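PDB 1JMX: amine Dehydrogenase from Pseudomonas putida, which probably oxidises primary amines to aldehydes and ammonia, passing the electrons on through heme c to an acceptor outside the enzyme. Local coordinates for residues B[29-34]-B[330-335]; B[65-70]-B[77-82]; B[103-108]-B[127-132]; B[212-217]-B[247-252]; B[268-273]-B[280-285]. All blocks are in the same frame, centred on the assembly; numbering follows the deposited sequence.

The sheets of this chain follow one another in a ring as blades of a seven-bladed beta-propeller. Contact 1 lies between the edges of the first and last blades, and the other four are nested within the chain loop it closes. Contacts 2 and 3 belong to successive blades; their centres are 11 Å apart and they touch where Phe79 and Ala81 meet 127-132. Contacts 4 and 5 are a similar pair, centres also about 11 Å apart, touching through Phe250 and Leu282. The two pairs lie on opposite sides of the chain's centre, contacts 2 and 4 with centres about 35 Å apart. The heme c pocket residues Leu116 to Tyr120 fall between the segments of contact 3 in sequence.

Contact 1 (B[29-34]-B[330-335])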
# COMPACT_ATOMS: atom_id res chain seq x y z
N ALA B 29 -32.39 17.30 -19.85
CA ALA B 29 -33.72 16.95 -20.33
C ALA B 29 -33.77 15.62 -21.08
O ALA B 29 -34.61 14.76 -20.81
CB ALA B 29 -34.29 18.07 -21.21
N SER B 30 -32.84 15.45 -22.01
CA SER B 30 -32.76 14.25 -22.84
C SER B 30 -31.76 13.21 -22.34
O SER B 30 -31.66 12.13 -22.91
CB SER B 30 -32.41 14.65 -24.27
OG SER B 30 -31.20 15.38 -24.30
N ASP B 31 -31.02 13.55 -21.30
CA ASP B 31 -30.02 12.65 -20.74
C ASP B 31 -29.01 12.21 -21.79
O ASP B 31 -28.66 11.04 -21.88
CB ASP B 31 -30.67 11.43 -20.10
CG ASP B 31 -31.22 11.73 -18.73
OD1 ASP B 31 -30.57 12.52 -18.01
OD2 ASP B 31 -32.28 11.19 -18.37
N THR B 32 -28.59 13.17 -22.61
CA THR B 32 -27.63 12.89 -23.66
C THR B 32 -26.52 13.95 -23.62
O THR B 32 -26.72 15.03 -23.07
CB THR B 32 -28.30 12.88 -25.07
OG1 THR B 32 -28.65 14.21 -25.47
CG2 THR B 32 -29.56 12.00 -25.07
N VAL B 33 -25.36 13.62 -24.17
CA VAL B 33 -24.24 14.54 -24.21
C VAL B 33 -24.54 15.66 -25.22
O VAL B 33 -24.74 15.42 -26.41
CB VAL B 33 -22.92 13.82 -24.60
CG1 VAL B 33 -21.77 14.82 -24.67
CG2 VAL B 33 -22.63 12.72 -23.59
N TYR B 34 -24.64 16.88 -24.70
CA TYR B 34 -24.92 18.05 -25.54
C TYR B 34 -23.69 18.44 -26.36
O TYR B 34 -23.78 18.64 -27.57
CB TYR B 34 -25.38 19.20 -24.66
CG TYR B 34 -25.89 20.38 -25.44
CD1 TYR B 34 -27.18 20.37 -25.98
CD2 TYR B 34 -25.09 21.50 -25.65
CE1 TYR B 34 -27.66 21.46 -26.71
CE2 TYR B 34 -25.56 22.59 -26.39
CZ TYR B 34 -26.84 22.56 -26.91
OH TYR B 34 -27.30 23.63 -27.63
N LYS B 330 -31.52 4.83 -16.48
CA LYS B 330 -30.62 4.66 -17.61
C LYS B 330 -29.19 5.02 -17.30
O LYS B 330 -28.86 5.35 -16.16
CB LYS B 330 -31.11 5.43 -18.85
CG LYS B 330 -31.26 6.92 -18.65
CD LYS B 330 -31.76 7.59 -19.93
CE LYS B 330 -30.72 7.53 -21.04
NZ LYS B 330 -31.03 8.45 -22.20
N ASN B 331 -28.32 4.90 -18.30
CA ASN B 331 -26.91 5.22 -18.16
C ASN B 331 -26.49 6.11 -19.30
O ASN B 331 -26.85 5.86 -20.46
CB ASN B 331 -26.03 3.96 -18.20
CG ASN B 331 -26.19 3.11 -16.98
OD1 ASN B 331 -26.93 2.13 -16.99
ND2 ASN B 331 -25.50 3.48 -15.91
N ILE B 332 -25.74 7.15 -18.97
CA ILE B 332 -25.21 8.07 -19.97
C ILE B 332 -23.75 7.66 -20.12
O ILE B 332 -22.98 7.71 -19.15
CB ILE B 332 -25.29 9.54 -19.48
CG1 ILE B 332 -26.75 9.95 -19.27
CG2 ILE B 332 -24.61 10.48 -20.49
CD1 ILE B 332 -26.91 11.30 -18.63
N LYS B 333 -23.39 7.17 -21.30
CA LYS B 333 -22.02 6.76 -21.56
C LYS B 333 -21.25 7.97 -22.08
O LYS B 333 -21.63 8.57 -23.08
CB LYS B 333 -21.99 5.61 -22.59
CG LYS B 333 -20.60 5.16 -23.05
CD LYS B 333 -19.79 4.51 -21.94
CE LYS B 333 -20.46 3.24 -21.40
NZ LYS B 333 -19.65 2.60 -20.30
N LEU B 334 -20.22 8.37 -21.34
CA LEU B 334 -19.40 9.52 -21.72
C LEU B 334 -18.23 9.15 -22.62
O LEU B 334 -17.62 8.08 -22.46
CB LEU B 334 -18.82 10.19 -20.47
CG LEU B 334 -19.76 10.74 -19.42
CD1 LEU B 334 -18.94 11.20 -18.23
CD2 LEU B 334 -20.57 11.87 -20.01
N PRO B 335 -17.90 10.01 -23.60
CA PRO B 335 -16.78 9.72 -24.49
C PRO B 335 -15.48 9.75 -23.66
O PRO B 335 -15.36 10.56 -22.74
CB PRO B 335 -16.83 10.88 -25.48
CG PRO B 335 -18.28 11.20 -25.56
CD PRO B 335 -18.70 11.14 -24.10
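Lys330 lays the end of its side chain across Asp31, with CD, CE and NZ all within about 4 Å of Asp31 CB. The lysine leaves the strand with CG wedged between its own N and carbonyl carbon (chi1 59°), and a bend at chi3 brings NZ back to 3.5 Å from Asp31 O. The charges do not meet: Lys330 NZ stops 4.9 Å from Asp31 OD2. That oxygen pairs instead with Lys308, and OD1 takes a hydrogen bond from Tyr310, so the buried carboxylate is held by the last blade of the propeller although Asp31 belongs to the first. Two residues on from the lysine, Ile332 runs at about a right angle to the Asp31 side chain, its CG1 3.4 Å from Asp31 O. Asp31 and Thr32 form a G1 beta bulge opposite Asp27, just where strand 32-38 begins. Further along, Val33 presents one methyl: its CG2 lies 4.2 Å from Leu334 CD2, 4.3 Å from Ile332 CG2 and 4.3 Å from Pro335 CD. The touching parts of 29-34 and 330-335 run roughly the same way, yet no hydrogen bond crosses between the segments. Blade edges therefore meet here through apolar packing and one lysine arm, and the opposite charges of Asp31 and Lys330 probably attract only loosely, at a distance.

Contact 2 (B[65-70]-B[77-82]); sequences GDIYGI and NTFHAN
Strands 66-70 and 77-82 run antiparallel (170°), paired in register from Asp66-Asn82 to Gly69-Phe79, after which a classic beta bulge at Thr78 and Phe79 shifts the register by one. Gly69 O faces both bulged residues, accepting Thr78 N at 2.8 Å and, weakly, Phe79 N at 3.4 Å. Beside this, Gly69 N donates to Phe79 O at 2.8 Å, and Gly69 CA lies close against Phe79 CB at 3.9 Å. Tyr68 and His80 form a non-hydrogen-bonded pair whose rings lie side by side, nearly parallel (16°) but slid apart with centroids 4.7 Å from each other. His80 gets there by turning its ring anti to N (chi1 171°), which brings ND1 to 3.4 Å from Tyr68 CE2; the tyrosine hydroxyl continues to Asp41. With an alanine here in place of Tyr68, the His80 ring would probably lose its flat neighbour and be freer to turn, and Asp41 would lose a hydroxyl mate. From the other sheet face, Ile67 rests on Val106 and Ala108, while Phe79 and Ala81 rest on Phe130. This is the outer hairpin of a four-stranded antiparallel propeller blade, packed face-on against the next.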
# COMPACT_ATOMS: atom_id res chain seq x y z
N GLY B 65 -2.28 21.75 -9.89
CA GLY B 65 -1.40 22.90 -9.90
C GLY B 65 -1.82 24.12 -10.70
O GLY B 65 -1.07 25.09 -10.77
N ASP B 66 -3.02 24.08 -11.29
CA ASP B 66 -3.53 25.19 -12.11
C ASP B 66 -5.05 25.27 -12.07
O ASP B 66 -5.72 24.29 -11.77
CB ASP B 66 -3.13 25.00 -13.58
CG ASP B 66 -1.64 24.99 -13.79
OD1 ASP B 66 -1.09 26.06 -14.12
OD2 ASP B 66 -1.02 23.93 -13.65
N ILE B 67 -5.58 26.44 -12.41
CA ILE B 67 -7.02 26.68 -12.46
C ILE B 67 -7.33 27.29 -13.84
O ILE B 67 -6.69 28.24 -14.25
CB ILE B 67 -7.49 27.61 -11.33
CG1 ILE B 67 -7.15 26.99 -9.98
CG2 ILE B 67 -8.98 27.84 -11.42
CD1 ILE B 67 -7.43 27.89 -8.82
N TYR B 68 -8.27 26.68 -14.57
CA TYR B 68 -8.65 27.15 -15.90
C TYR B 68 -10.11 27.57 -15.97
O TYR B 68 -10.96 27.04 -15.26
CB TYR B 68 -8.43 26.06 -16.95
CG TYR B 68 -7.06 25.41 -16.90
CD1 TYR B 68 -6.76 24.44 -15.94
CD2 TYR B 68 -6.06 25.79 -17.79
CE1 TYR B 68 -5.50 23.86 -15.87
CE2 TYR B 68 -4.79 25.21 -17.73
CZ TYR B 68 -4.52 24.25 -16.76
OH TYR B 68 -3.27 23.68 -16.68
N GLY B 69 -10.40 28.56 -16.80
CA GLY B 69 -11.75 29.01 -16.98
C GLY B 69 -12.09 28.66 -18.41
O GLY B 69 -11.34 29.02 -19.32
N ILE B 70 -13.15 27.90 -18.60
CA ILE B 70 -13.57 27.49 -19.94
C ILE B 70 -14.98 28.00 -20.21
O ILE B 70 -15.87 27.80 -19.39
CB ILE B 70 -13.56 25.93 -20.10
CG1 ILE B 70 -12.17 25.35 -19.81
CG2 ILE B 70 -14.00 25.54 -21.52
CD1 ILE B 70 -11.19 25.51 -20.94
N ASN B 77 -10.77 28.63 -23.63
CA ASN B 77 -10.00 28.80 -22.40
C ASN B 77 -9.82 30.31 -22.19
O ASN B 77 -8.96 30.94 -22.79
CB ASN B 77 -8.65 28.10 -22.54
CG ASN B 77 -7.81 28.18 -21.28
OD1 ASN B 77 -8.30 28.53 -20.20
ND2 ASN B 77 -6.53 27.85 -21.41
N THR B 78 -10.68 30.88 -21.34
CA THR B 78 -10.68 32.31 -21.06
C THR B 78 -9.88 32.76 -19.83
O THR B 78 -9.62 33.95 -19.65
CB THR B 78 -12.13 32.82 -20.88
OG1 THR B 78 -12.74 32.12 -19.79
CG2 THR B 78 -12.94 32.60 -22.15
N PHE B 79 -9.52 31.82 -18.97
CA PHE B 79 -8.78 32.15 -17.77
C PHE B 79 -7.82 31.05 -17.42
O PHE B 79 -8.09 29.87 -17.65
CB PHE B 79 -9.74 32.38 -16.61
CG PHE B 79 -9.06 32.63 -15.30
CD1 PHE B 79 -8.58 33.89 -14.97
CD2 PHE B 79 -8.92 31.60 -14.37
CE1 PHE B 79 -7.97 34.12 -13.75
CE2 PHE B 79 -8.31 31.82 -13.14
CZ PHE B 79 -7.83 33.09 -12.83
N HIS B 80 -6.68 31.44 -16.87
CA HIS B 80 -5.69 30.49 -16.45
C HIS B 80 -4.82 31.08 -15.36
O HIS B 80 -4.22 32.15 -15.53
CB HIS B 80 -4.82 30.02 -17.61
CG HIS B 80 -3.65 29.19 -17.18
ND1 HIS B 80 -3.79 28.12 -16.32
CD2 HIS B 80 -2.33 29.32 -17.41
CE1 HIS B 80 -2.59 27.63 -16.03
NE2 HIS B 80 -1.69 28.34 -16.69
N ALA B 81 -4.77 30.39 -14.23
CA ALA B 81 -3.98 30.81 -13.09
C ALA B 81 -3.09 29.65 -12.67
O ALA B 81 -3.57 28.54 -12.46
CB ALA B 81 -4.88 31.22 -11.94
N ASN B 82 -1.79 29.89 -12.65
CA ASN B 82 -0.86 28.87 -12.23
C ASN B 82 -0.64 29.12 -10.75
O ASN B 82 -0.50 30.26 -10.32
CB ASN B 82 0.45 28.97 -13.01
CG ASN B 82 1.54 28.09 -12.44
OD1 ASN B 82 2.48 28.57 -11.83
ND2 ASN B 82 1.39 26.79 -12.61
O HOH W 1 1.91 24.03 -12.42

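Contact 3 (B[103-108]-B[127-132]); sequences GKEVYA and LEVFST
Thr132 and Gly103 close the end of an antiparallel strand pair with a side-chain hydrogen bond: Thr132 OG1 donates to Gly103 O at 3.0 Å, in the carbonyl plane and on a lone pair. The backbone bond beside it, Thr132 N to Lys104 O at 3.0 Å, comes from above the carbonyl plane. Regular pairing follows, with Val106 and Phe130 exchanging two 2.9 Å bonds between N and O, and Ala108 and Glu128 another two. Among the apolar contacts, Thr132 CG2 presses tightly on Val106 CG2 at 3.5 Å; a chi1 of 57° puts OG1 between N and the carbonyl carbon, within reach of Gly103 O, and leaves CG2 for Val106. If Thr132 gave way to an alanine, Gly103 O would probably be left without its hydroxyl donor and a gap would open beside Val106. On the opposite face, Val129 CG1 lies 3.7 Å from Tyr107 CE2 and 3.6 Å from Glu105 CD. The charge of Glu105 is met by Arg142, on the next strand, through a salt bridge from OE2. Strand 89-99 flanks the pair beyond 105-108 and strand 142-145 beyond 127-131, while Val106 and Thr132 lean on Tyr58 of the preceding blade.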
# COMPACT_ATOMS: atom_id res chain seq x y z
N GLY B 103 -18.29 36.66 -9.50
CA GLY B 103 -17.44 36.03 -10.50
C GLY B 103 -16.22 36.82 -10.95
O GLY B 103 -15.67 36.55 -12.02
N LYS B 104 -15.78 37.77 -10.13
CA LYS B 104 -14.63 38.61 -10.46
C LYS B 104 -13.30 38.13 -9.90
O LYS B 104 -12.24 38.56 -10.36
CB LYS B 104 -14.90 40.06 -10.04
CG LYS B 104 -15.92 40.76 -10.95
CD LYS B 104 -16.50 42.02 -10.30
CE LYS B 104 -15.41 43.01 -9.92
NZ LYS B 104 -15.92 44.08 -9.02
N GLU B 105 -13.33 37.26 -8.90
CA GLU B 105 -12.10 36.73 -8.32
C GLU B 105 -12.22 35.23 -8.11
O GLU B 105 -13.33 34.70 -7.99
CB GLU B 105 -11.78 37.37 -6.97
CG GLU B 105 -11.90 38.86 -6.91
CD GLU B 105 -11.25 39.44 -5.68
OE1 GLU B 105 -11.65 39.09 -4.54
OE2 GLU B 105 -10.31 40.23 -5.87
N VAL B 106 -11.07 34.57 -8.07
CA VAL B 106 -10.98 33.15 -7.83
C VAL B 106 -9.97 33.00 -6.69
O VAL B 106 -8.92 33.64 -6.69
CB VAL B 106 -10.49 32.36 -9.08
CG1 VAL B 106 -10.31 30.88 -8.75
CG2 VAL B 106 -11.49 32.50 -10.23
N TYR B 107 -10.34 32.22 -5.68
CA TYR B 107 -9.48 31.99 -4.53
C TYR B 107 -8.96 30.55 -4.59
O TYR B 107 -9.62 29.66 -5.11
CB TYR B 107 -10.27 32.21 -3.24
CG TYR B 107 -11.16 33.43 -3.28
CD1 TYR B 107 -12.54 33.30 -3.49
CD2 TYR B 107 -10.63 34.71 -3.17
CE1 TYR B 107 -13.35 34.41 -3.61
CE2 TYR B 107 -11.43 35.83 -3.28
CZ TYR B 107 -12.79 35.68 -3.50
OH TYR B 107 -13.57 36.79 -3.65
N ALA B 108 -7.76 30.34 -4.07
CA ALA B 108 -7.17 29.02 -4.07
C ALA B 108 -6.15 28.94 -2.96
O ALA B 108 -5.33 29.85 -2.82
CB ALA B 108 -6.50 28.75 -5.41
N LEU B 127 -3.47 31.59 0.82
CA LEU B 127 -4.60 31.77 -0.08
C LEU B 127 -4.12 32.80 -1.11
O LEU B 127 -3.47 33.78 -0.75
CB LEU B 127 -5.81 32.34 0.67
CG LEU B 127 -7.09 32.51 -0.17
CD1 LEU B 127 -7.86 31.19 -0.22
CD2 LEU B 127 -7.96 33.60 0.42
N GLU B 128 -4.38 32.53 -2.38
CA GLU B 128 -4.01 33.44 -3.45
C GLU B 128 -5.28 33.83 -4.18
O GLU B 128 -6.11 32.98 -4.50
CB GLU B 128 -3.03 32.77 -4.42
CG GLU B 128 -1.69 32.46 -3.80
CD GLU B 128 -0.70 31.90 -4.78
OE1 GLU B 128 -1.10 31.39 -5.85
OE2 GLU B 128 0.50 31.97 -4.48
N VAL B 129 -5.46 35.13 -4.38
CA VAL B 129 -6.63 35.66 -5.05
C VAL B 129 -6.23 36.05 -6.46
O VAL B 129 -5.19 36.66 -6.67
CB VAL B 129 -7.17 36.91 -4.33
CG1 VAL B 129 -8.49 37.33 -4.93
CG2 VAL B 129 -7.30 36.65 -2.84
N PHE B 130 -7.05 35.67 -7.43
CA PHE B 130 -6.78 35.98 -8.82
C PHE B 130 -7.98 36.72 -9.36
O PHE B 130 -9.12 36.46 -8.96
CB PHE B 130 -6.56 34.71 -9.65
CG PHE B 130 -5.47 33.83 -9.13
CD1 PHE B 130 -5.73 32.84 -8.20
CD2 PHE B 130 -4.16 34.01 -9.57
CE1 PHE B 130 -4.71 32.04 -7.71
CE2 PHE B 130 -3.13 33.20 -9.08
CZ PHE B 130 -3.41 32.22 -8.15
N SER B 131 -7.72 37.69 -10.22
CA SER B 131 -8.79 38.43 -10.85
C SER B 131 -9.08 37.66 -12.13
O SER B 131 -8.16 37.32 -12.87
CB SER B 131 -8.34 39.85 -11.16
OG SER B 131 -9.34 40.53 -11.88
N THR B 132 -10.35 37.34 -12.36
CA THR B 132 -10.73 36.58 -13.54
C THR B 132 -10.53 37.38 -14.84
O THR B 132 -10.47 36.80 -15.93
CB THR B 132 -12.17 36.10 -13.45
OG1 THR B 132 -13.04 37.22 -13.25
CG2 THR B 132 -12.33 35.14 -12.29
O HOH W 2 -10.69 41.45 -9.10

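Contact 4 (B[212-217]-B[247-252])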
# COMPACT_ATOMS: atom_id res chain seq x y z
N MET B 212 -21.18 18.50 3.56
CA MET B 212 -20.22 17.41 3.59
C MET B 212 -20.71 16.37 4.58
O MET B 212 -21.43 16.70 5.52
CB MET B 212 -18.85 17.91 4.07
CG MET B 212 -18.20 18.95 3.19
SD MET B 212 -16.49 19.21 3.61
CE MET B 212 -16.65 20.00 5.20
N LEU B 213 -20.38 15.10 4.33
CA LEU B 213 -20.74 14.03 5.25
C LEU B 213 -19.55 13.87 6.19
O LEU B 213 -18.42 14.28 5.88
CB LEU B 213 -20.97 12.70 4.53
CG LEU B 213 -22.09 12.49 3.51
CD1 LEU B 213 -22.06 11.03 3.09
CD2 LEU B 213 -23.44 12.84 4.10
N TYR B 214 -19.80 13.29 7.35
CA TYR B 214 -18.76 13.02 8.32
C TYR B 214 -19.18 11.81 9.13
O TYR B 214 -20.33 11.37 9.05
CB TYR B 214 -18.52 14.24 9.24
CG TYR B 214 -19.67 14.63 10.15
CD1 TYR B 214 -19.83 14.03 11.40
CD2 TYR B 214 -20.58 15.62 9.77
CE1 TYR B 214 -20.86 14.42 12.26
CE2 TYR B 214 -21.62 16.02 10.63
CZ TYR B 214 -21.74 15.41 11.87
OH TYR B 214 -22.75 15.79 12.70
N THR B 215 -18.23 11.21 9.84
CA THR B 215 -18.52 10.07 10.69
C THR B 215 -18.06 10.48 12.07
O THR B 215 -17.18 11.34 12.20
CB THR B 215 -17.78 8.77 10.27
OG1 THR B 215 -16.37 8.96 10.35
CG2 THR B 215 -18.16 8.34 8.86
N ILE B 216 -18.67 9.93 13.10
CA ILE B 216 -18.29 10.26 14.47
C ILE B 216 -18.60 9.08 15.37
O ILE B 216 -19.54 8.33 15.12
CB ILE B 216 -19.02 11.55 14.97
CG1 ILE B 216 -18.35 12.07 16.24
CG2 ILE B 216 -20.51 11.28 15.19
CD1 ILE B 216 -18.90 13.37 16.75
N ALA B 217 -17.76 8.89 16.38
CA ALA B 217 -17.94 7.80 17.33
C ALA B 217 -18.66 8.28 18.58
O ALA B 217 -18.26 9.27 19.19
CB ALA B 217 -16.59 7.21 17.72
N THR B 247 -25.46 20.67 11.70
CA THR B 247 -24.87 19.34 11.77
C THR B 247 -25.91 18.41 12.39
O THR B 247 -26.74 18.85 13.20
CB THR B 247 -23.63 19.29 12.67
OG1 THR B 247 -24.01 19.52 14.03
CG2 THR B 247 -22.60 20.33 12.24
N GLN B 248 -25.86 17.14 12.02
CA GLN B 248 -26.78 16.17 12.58
C GLN B 248 -26.53 14.76 12.06
O GLN B 248 -26.38 14.55 10.85
CB GLN B 248 -28.23 16.57 12.31
CG GLN B 248 -28.87 16.01 11.06
CD GLN B 248 -30.28 15.52 11.34
OE1 GLN B 248 -31.22 16.32 11.43
NE2 GLN B 248 -30.42 14.21 11.54
N GLU B 249 -26.46 13.80 12.98
CA GLU B 249 -26.25 12.40 12.61
C GLU B 249 -27.57 11.85 12.07
O GLU B 249 -28.64 12.14 12.62
CB GLU B 249 -25.77 11.59 13.81
CG GLU B 249 -24.40 12.00 14.32
CD GLU B 249 -24.42 13.35 15.02
OE1 GLU B 249 -25.37 13.62 15.79
OE2 GLU B 249 -23.47 14.14 14.82
N PHE B 250 -27.51 11.07 10.99
CA PHE B 250 -28.72 10.52 10.38
C PHE B 250 -28.80 9.00 10.25
O PHE B 250 -29.70 8.48 9.59
CB PHE B 250 -28.96 11.17 9.00
CG PHE B 250 -27.85 10.91 8.01
CD1 PHE B 250 -27.91 9.81 7.15
CD2 PHE B 250 -26.77 11.78 7.91
CE1 PHE B 250 -26.91 9.58 6.21
CE2 PHE B 250 -25.76 11.55 6.97
CZ PHE B 250 -25.83 10.45 6.12
N ALA B 251 -27.88 8.29 10.89
CA ALA B 251 -27.86 6.84 10.80
C ALA B 251 -26.64 6.20 11.45
O ALA B 251 -25.57 6.80 11.52
CB ALA B 251 -27.92 6.41 9.34
N ASP B 252 -26.81 4.97 11.93
CA ASP B 252 -25.69 4.25 12.49
C ASP B 252 -24.95 3.71 11.27
O ASP B 252 -25.58 3.25 10.31
CB ASP B 252 -26.14 3.09 13.39
CG ASP B 252 -24.96 2.35 14.01
OD1 ASP B 252 -24.61 1.25 13.53
OD2 ASP B 252 -24.34 2.90 14.96
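Tyr214 reaches over to Glu249 with its hydroxyl, OH donating to OE2 at 2.8 Å. Its CG stands between the backbone N and the carbonyl carbon (chi1 65°), which directs the ring across to 247-249, and the chain of Glu249 is bent at chi2, curling the carboxylate back to meet it. The ring and carboxylate planes stand 71° apart, and the hydroxyl comes from above the carboxylate plane. Arg189 forms a salt bridge with the same OE2, so a buried charge has both a cation and a hydroxyl. These are the outer strands, 209-218 and 245-250, of a strongly twisted three-stranded propeller blade with 230-239 in the middle; their short segments pass 8.7 Å apart at 69°. Beside the bond, Ile216 CG2 packs at 4.1 Å on Glu249 CG. Tyr214 OH also lies 3.6 Å from Thr247 CB. On the other flank, Leu213 CD2 is 3.9 Å from both CE2 and CZ of Phe250, whose ring also meets Tyr280 edge-to-face.

Contact 5 (B[268-273]-B[280-285]); sequences NQIYGV and YDLKQR
Asp281 OD1 is gripped from opposite faces of its carboxylate plane by Asn268 ND2, at 3.0 Å, and by the backbone N of Gln284, at 2.9 Å. The second bond, to an N-H three residues on, makes an Asx motif over the turn after strand 276-281. The Asn268 chain, extended (chi1 179°), carries its amide to the turn; OD1 of Asp281 lies in the amide plane, and the carboxylate, turned 78°, is met from above its own. Asn268 OD1 accepts Lys283 N at 3.0 Å, and Asn268 O takes Leu282 N at 2.8 Å, almost straight at 172°. Ile270 and Tyr280 continue the hairpin pairing, with Tyr280 N to Ile270 O at 2.9 Å. Leu282 turns in at about a right angle to Ile270, its CD2 tight at 3.4 Å from Ile270 CB, and both side chains bear on Phe250 of the preceding blade. One asparagine thus binds the turn through both amide ends and its backbone carbonyl, and the N-H groups on OD1 probably stabilise the charge of Asp281.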
# COMPACT_ATOMS: atom_id res chain seq x y z
N ASN B 268 -35.94 16.20 3.91
CA ASN B 268 -35.85 15.26 5.02
C ASN B 268 -35.22 13.95 4.55
O ASN B 268 -34.98 13.03 5.35
CB ASN B 268 -37.23 15.01 5.62
CG ASN B 268 -37.19 14.01 6.76
OD1 ASN B 268 -36.74 14.34 7.86
ND2 ASN B 268 -37.62 12.78 6.49
N GLN B 269 -34.94 13.85 3.26
CA GLN B 269 -34.33 12.66 2.72
C GLN B 269 -32.94 12.98 2.24
O GLN B 269 -32.73 13.94 1.50
CB GLN B 269 -35.15 12.13 1.55
CG GLN B 269 -36.59 11.79 1.88
CD GLN B 269 -37.34 11.26 0.67
OE1 GLN B 269 -37.05 11.65 -0.47
NE2 GLN B 269 -38.30 10.38 0.91
N ILE B 270 -31.97 12.20 2.72
CA ILE B 270 -30.58 12.35 2.32
C ILE B 270 -30.14 11.06 1.62
O ILE B 270 -30.45 9.95 2.07
CB ILE B 270 -29.67 12.67 3.53
CG1 ILE B 270 -28.26 13.02 3.03
CG2 ILE B 270 -29.64 11.51 4.51
CD1 ILE B 270 -27.33 13.49 4.09
N TYR B 271 -29.47 11.22 0.48
CA TYR B 271 -28.99 10.10 -0.32
C TYR B 271 -27.47 10.03 -0.32
O TYR B 271 -26.81 10.96 -0.75
CB TYR B 271 -29.46 10.25 -1.76
CG TYR B 271 -30.96 10.27 -1.95
CD1 TYR B 271 -31.58 9.31 -2.75
CD2 TYR B 271 -31.75 11.26 -1.38
CE1 TYR B 271 -32.95 9.35 -2.98
CE2 TYR B 271 -33.12 11.30 -1.60
CZ TYR B 271 -33.72 10.34 -2.40
OH TYR B 271 -35.08 10.38 -2.64
N GLY B 272 -26.92 8.91 0.15
CA GLY B 272 -25.48 8.71 0.17
C GLY B 272 -25.08 7.64 -0.82
O GLY B 272 -25.91 6.80 -1.17
N VAL B 273 -23.82 7.62 -1.26
CA VAL B 273 -23.38 6.63 -2.24
C VAL B 273 -21.90 6.22 -2.19
O VAL B 273 -21.05 6.98 -1.74
CB VAL B 273 -23.70 7.12 -3.70
CG1 VAL B 273 -22.78 8.26 -4.10
CG2 VAL B 273 -23.60 5.97 -4.71
N TYR B 280 -32.01 7.80 3.20
CA TYR B 280 -32.29 7.91 4.62
C TYR B 280 -33.32 8.95 5.00
O TYR B 280 -33.47 9.98 4.33
CB TYR B 280 -31.01 8.23 5.40
CG TYR B 280 -30.08 7.07 5.52
CD1 TYR B 280 -29.19 6.76 4.49
CD2 TYR B 280 -30.10 6.25 6.64
CE1 TYR B 280 -28.35 5.67 4.57
CE2 TYR B 280 -29.26 5.15 6.74
CZ TYR B 280 -28.39 4.86 5.70
OH TYR B 280 -27.58 3.76 5.78
N ASP B 281 -33.96 8.71 6.14
CA ASP B 281 -34.94 9.62 6.69
C ASP B 281 -34.16 10.35 7.78
O ASP B 281 -33.75 9.74 8.76
CB ASP B 281 -36.08 8.81 7.32
CG ASP B 281 -37.25 9.67 7.73
OD1 ASP B 281 -37.05 10.62 8.52
OD2 ASP B 281 -38.37 9.39 7.27
N LEU B 282 -33.90 11.64 7.57
CA LEU B 282 -33.14 12.44 8.55
C LEU B 282 -33.80 12.51 9.92
O LEU B 282 -33.14 12.33 10.95
CB LEU B 282 -32.94 13.88 8.05
CG LEU B 282 -31.80 14.32 7.15
CD1 LEU B 282 -30.45 13.98 7.75
CD2 LEU B 282 -31.96 13.69 5.80
N LYS B 283 -35.09 12.84 9.92
CA LYS B 283 -35.86 12.96 11.16
C LYS B 283 -35.78 11.66 11.97
O LYS B 283 -35.32 11.65 13.12
CB LYS B 283 -37.32 13.32 10.83
CG LYS B 283 -38.23 13.56 12.04
CD LYS B 283 -39.69 13.83 11.64
CE LYS B 283 -40.56 12.55 11.57
NZ LYS B 283 -40.91 11.99 12.93
N GLN B 284 -36.17 10.56 11.32
CA GLN B 284 -36.18 9.24 11.95
C GLN B 284 -34.82 8.56 12.09
O GLN B 284 -34.72 7.55 12.78
CB GLN B 284 -37.15 8.31 11.23
CG GLN B 284 -38.59 8.80 11.24
CD GLN B 284 -39.59 7.70 10.89
OE1 GLN B 284 -40.21 7.11 11.79
NE2 GLN B 284 -39.74 7.42 9.60
N ARG B 285 -33.79 9.12 11.45
CA ARG B 285 -32.44 8.54 11.49
C ARG B 285 -32.52 7.08 11.04
O ARG B 285 -31.80 6.22 11.54
CB ARG B 285 -31.88 8.59 12.90
CG ARG B 285 -31.56 9.98 13.45
CD ARG B 285 -30.75 9.77 14.71
NE ARG B 285 -30.34 10.99 15.38
CZ ARG B 285 -29.29 11.06 16.20
NH1 ARG B 285 -28.55 9.97 16.44
NH2 ARG B 285 -29.00 12.20 16.83